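Local coordinates for fibronectin type III domain-containing protein 5 (Homo sapiens, PDB 4LSD) that probably acts, as the secreted hormone irisin, to mediate benefits of muscular exercise such as browning of white fat, here as its dimer-forming fibronectin type III domain, at residues S2-V7 and D24-E29. Numbering follows the deposited sequence.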
ATOM      1  N   SER A   2      11.584  -6.549 -20.273  1.00 77.22           N
ATOM      2  CA  SER A   2      10.849  -5.709 -19.350  1.00 70.47           C
ATOM      3  C   SER A   2      10.613  -4.258 -19.791  1.00 64.24           C
ATOM      4  O   SER A   2      11.325  -3.731 -20.641  1.00 63.71           O
ATOM      5  CB  SER A   2      11.626  -5.710 -18.044  1.00 73.41           C
ATOM      6  OG  SER A   2      12.935  -5.176 -18.241  1.00 76.12           O
ATOM      7  N   PRO A   3       9.637  -3.577 -19.163  1.00 58.57           N
ATOM      8  CA  PRO A   3       9.288  -2.184 -19.463  1.00 54.42           C
ATOM      9  C   PRO A   3      10.339  -1.209 -18.949  1.00 52.06           C
ATOM     10  O   PRO A   3      11.239  -1.574 -18.196  1.00 50.72           O
ATOM     11  CB  PRO A   3       7.965  -1.963 -18.726  1.00 53.99           C
ATOM     12  CG  PRO A   3       7.673  -3.253 -18.010  1.00 55.76           C
ATOM     13  CD  PRO A   3       8.933  -4.041 -17.959  1.00 57.37           C
ATOM     14  N   SER A   4      10.186   0.045 -19.344  1.00 54.52           N
ATOM     15  CA  SER A   4      11.095   1.100 -18.935  1.00 52.75           C
ATOM     16  C   SER A   4      10.601   1.719 -17.639  1.00 49.99           C
ATOM     17  O   SER A   4       9.393   1.777 -17.378  1.00 49.36           O
ATOM     18  CB  SER A   4      11.175   2.180 -20.018  1.00 56.98           C
ATOM     19  OG  SER A   4      11.489   1.618 -21.281  1.00 64.14           O
ATOM     20  N   ALA A   5      11.542   2.178 -16.827  1.00 46.42           N
ATOM     21  CA  ALA A   5      11.202   2.794 -15.563  1.00 45.88           C
ATOM     22  C   ALA A   5      10.177   3.879 -15.816  1.00 45.79           C
ATOM     23  O   ALA A   5      10.022   4.340 -16.942  1.00 51.36           O
ATOM     24  CB  ALA A   5      12.440   3.401 -14.936  1.00 46.16           C
ATOM     25  N   PRO A   6       9.436   4.271 -14.775  1.00 50.81           N
ATOM     26  CA  PRO A   6       8.420   5.319 -14.893  1.00 48.56           C
ATOM     27  C   PRO A   6       9.139   6.654 -15.049  1.00 47.83           C
ATOM     28  O   PRO A   6      10.249   6.812 -14.548  1.00 50.46           O
ATOM     29  CB  PRO A   6       7.677   5.237 -13.560  1.00 50.49           C
ATOM     30  CG  PRO A   6       7.774   3.802 -13.206  1.00 49.33           C
ATOM     31  CD  PRO A   6       9.199   3.443 -13.577  1.00 45.38           C
ATOM     32  N   VAL A   7       8.511   7.606 -15.730  1.00 48.06           N
ATOM     33  CA  VAL A   7       9.111   8.928 -15.928  1.00 47.48           C
ATOM     34  C   VAL A   7       8.152   9.988 -15.405  1.00 50.76           C
ATOM     35  O   VAL A   7       6.980   9.708 -15.154  1.00 54.22           O
ATOM     36  CB  VAL A   7       9.358   9.245 -17.427  1.00 40.64           C
ATOM     37  CG1 VAL A   7      10.392   8.315 -18.010  1.00 36.43           C
ATOM     38  CG2 VAL A   7       8.048   9.120 -18.197  1.00 45.18           C
ATOM     39  N   ASP A  24       4.320   8.631 -15.489  1.00 40.05           N
ATOM     40  CA  ASP A  24       3.981   8.270 -16.850  1.00 44.32           C
ATOM     41  C   ASP A  24       4.896   7.127 -17.179  1.00 44.27           C
ATOM     42  O   ASP A  24       5.914   6.919 -16.514  1.00 42.57           O
ATOM     43  CB  ASP A  24       4.275   9.385 -17.852  1.00 47.03           C
ATOM     44  CG  ASP A  24       3.538  10.642 -17.550  1.00 59.55           C
ATOM     45  OD1 ASP A  24       2.296  10.584 -17.423  1.00 60.47           O
ATOM     46  OD2 ASP A  24       4.213  11.691 -17.453  1.00 63.92           O
ATOM     47  N   VAL A  25       4.522   6.383 -18.206  1.00 42.34           N
ATOM     48  CA  VAL A  25       5.328   5.273 -18.657  1.00 48.80           C
ATOM     49  C   VAL A  25       5.496   5.513 -20.142  1.00 53.16           C
ATOM     50  O   VAL A  25       4.757   6.301 -20.730  1.00 56.87           O
ATOM     51  CB  VAL A  25       4.630   3.922 -18.411  1.00 49.78           C
ATOM     52  CG1 VAL A  25       4.448   3.703 -16.926  1.00 50.27           C
ATOM     53  CG2 VAL A  25       3.297   3.887 -19.125  1.00 49.78           C
ATOM     54  N   LEU A  26       6.485   4.863 -20.742  1.00 55.56           N
ATOM     55  CA  LEU A  26       6.733   5.025 -22.168  1.00 54.35           C
ATOM     56  C   LEU A  26       5.839   4.086 -22.977  1.00 56.93           C
ATOM     57  O   LEU A  26       5.332   4.457 -24.032  1.00 61.91           O
ATOM     58  CB  LEU A  26       8.207   4.745 -22.481  1.00 52.36           C
ATOM     59  CG  LEU A  26       9.271   5.814 -22.206  1.00 56.17           C
ATOM     60  CD1 LEU A  26       8.792   6.823 -21.179  1.00 53.16           C
ATOM     61  CD2 LEU A  26      10.535   5.115 -21.719  1.00 57.34           C
ATOM     62  N   GLU A  27       5.626   2.877 -22.465  1.00 56.11           N
ATOM     63  CA  GLU A  27       4.808   1.887 -23.161  1.00 57.43           C
ATOM     64  C   GLU A  27       3.474   1.580 -22.474  1.00 58.31           C
ATOM     65  O   GLU A  27       3.349   0.575 -21.780  1.00 57.97           O
ATOM     66  CB  GLU A  27       5.604   0.593 -23.300  1.00 59.38           C
ATOM     67  CG  GLU A  27       7.067   0.827 -23.637  1.00 63.16           C
ATOM     68  CD  GLU A  27       8.004   0.138 -22.660  1.00 68.43           C
ATOM     69  OE1 GLU A  27       8.427  -1.011 -22.936  1.00 68.63           O
ATOM     70  OE2 GLU A  27       8.306   0.746 -21.609  1.00 64.31           O
ATOM     71  N   ASP A  28       2.470   2.421 -22.683  1.00 56.24           N
ATOM     72  CA  ASP A  28       1.170   2.195 -22.064  1.00 56.83           C
ATOM     73  C   ASP A  28       0.555   0.844 -22.439  1.00 58.28           C
ATOM     74  O   ASP A  28      -0.238   0.291 -21.688  1.00 63.58           O
ATOM     75  CB  ASP A  28       0.203   3.313 -22.446  1.00 54.66           C
ATOM     76  CG  ASP A  28       0.733   4.694 -22.089  1.00 65.18           C
ATOM     77  OD1 ASP A  28       0.639   5.101 -20.909  1.00 61.38           O
ATOM     78  OD2 ASP A  28       1.252   5.376 -22.999  1.00 74.76           O
ATOM     79  N   GLU A  29       0.917   0.303 -23.593  1.00 55.26           N
ATOM     80  CA  GLU A  29       0.349  -0.974 -24.020  1.00 57.05           C
ATOM     81  C   GLU A  29       0.864  -2.203 -23.263  1.00 54.88           C
ATOM     82  O   GLU A  29       0.258  -3.270 -23.323  1.00 51.19           O
ATOM     83  CB  GLU A  29       0.597  -1.175 -25.520  1.00 60.02           C
ATOM     84  CG  GLU A  29       2.069  -1.437 -25.881  1.00 67.65           C
ATOM     85  CD  GLU A  29       2.326  -1.560 -27.388  1.00 80.73           C
ATOM     86  OE1 GLU A  29       3.406  -2.071 -27.768  1.00 80.97           O
ATOM     87  OE2 GLU A  29       1.461  -1.139 -28.191  1.00 84.79           O
TER
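V7 and D24 face each other as an antiparallel hydrogen-bonded pair: V7 N gives its hydrogen to D24 O at 2.8 Å, nearly straight at 169°, and D24 N returns one to V7 O at 2.9 Å. From S4 back to P3 the backbones move apart, and side chains take over. E27, long enough to cross the gap, has its CG anti to the carbonyl carbon (chi1 -40°) and a bend at chi2, which together bring the carboxylate to the backbone of S4. There OE2 accepts S4 N at 3.0 Å through its syn lone pair and, weakly, S4 OG at 3.3 Å. Cut back to an alanine, E27 would lose both bonds, and the backbone around S4 would probably be less firmly fixed. On the buried side P6 packs against V74 and A76 of strand 69-78; it suits the place, an apolar ring with no backbone N-H to satisfy. The outer side is looser: L26 is exposed, its CD1 touching both methyls of V7, although CD2 presses tightly on S4 CB at 3.5 Å. Where strand pairing stops, a carboxylate thus replaces a backbone carbonyl as acceptor, satisfying an N-H in the irregular lead-in to this fibronectin type III sandwich.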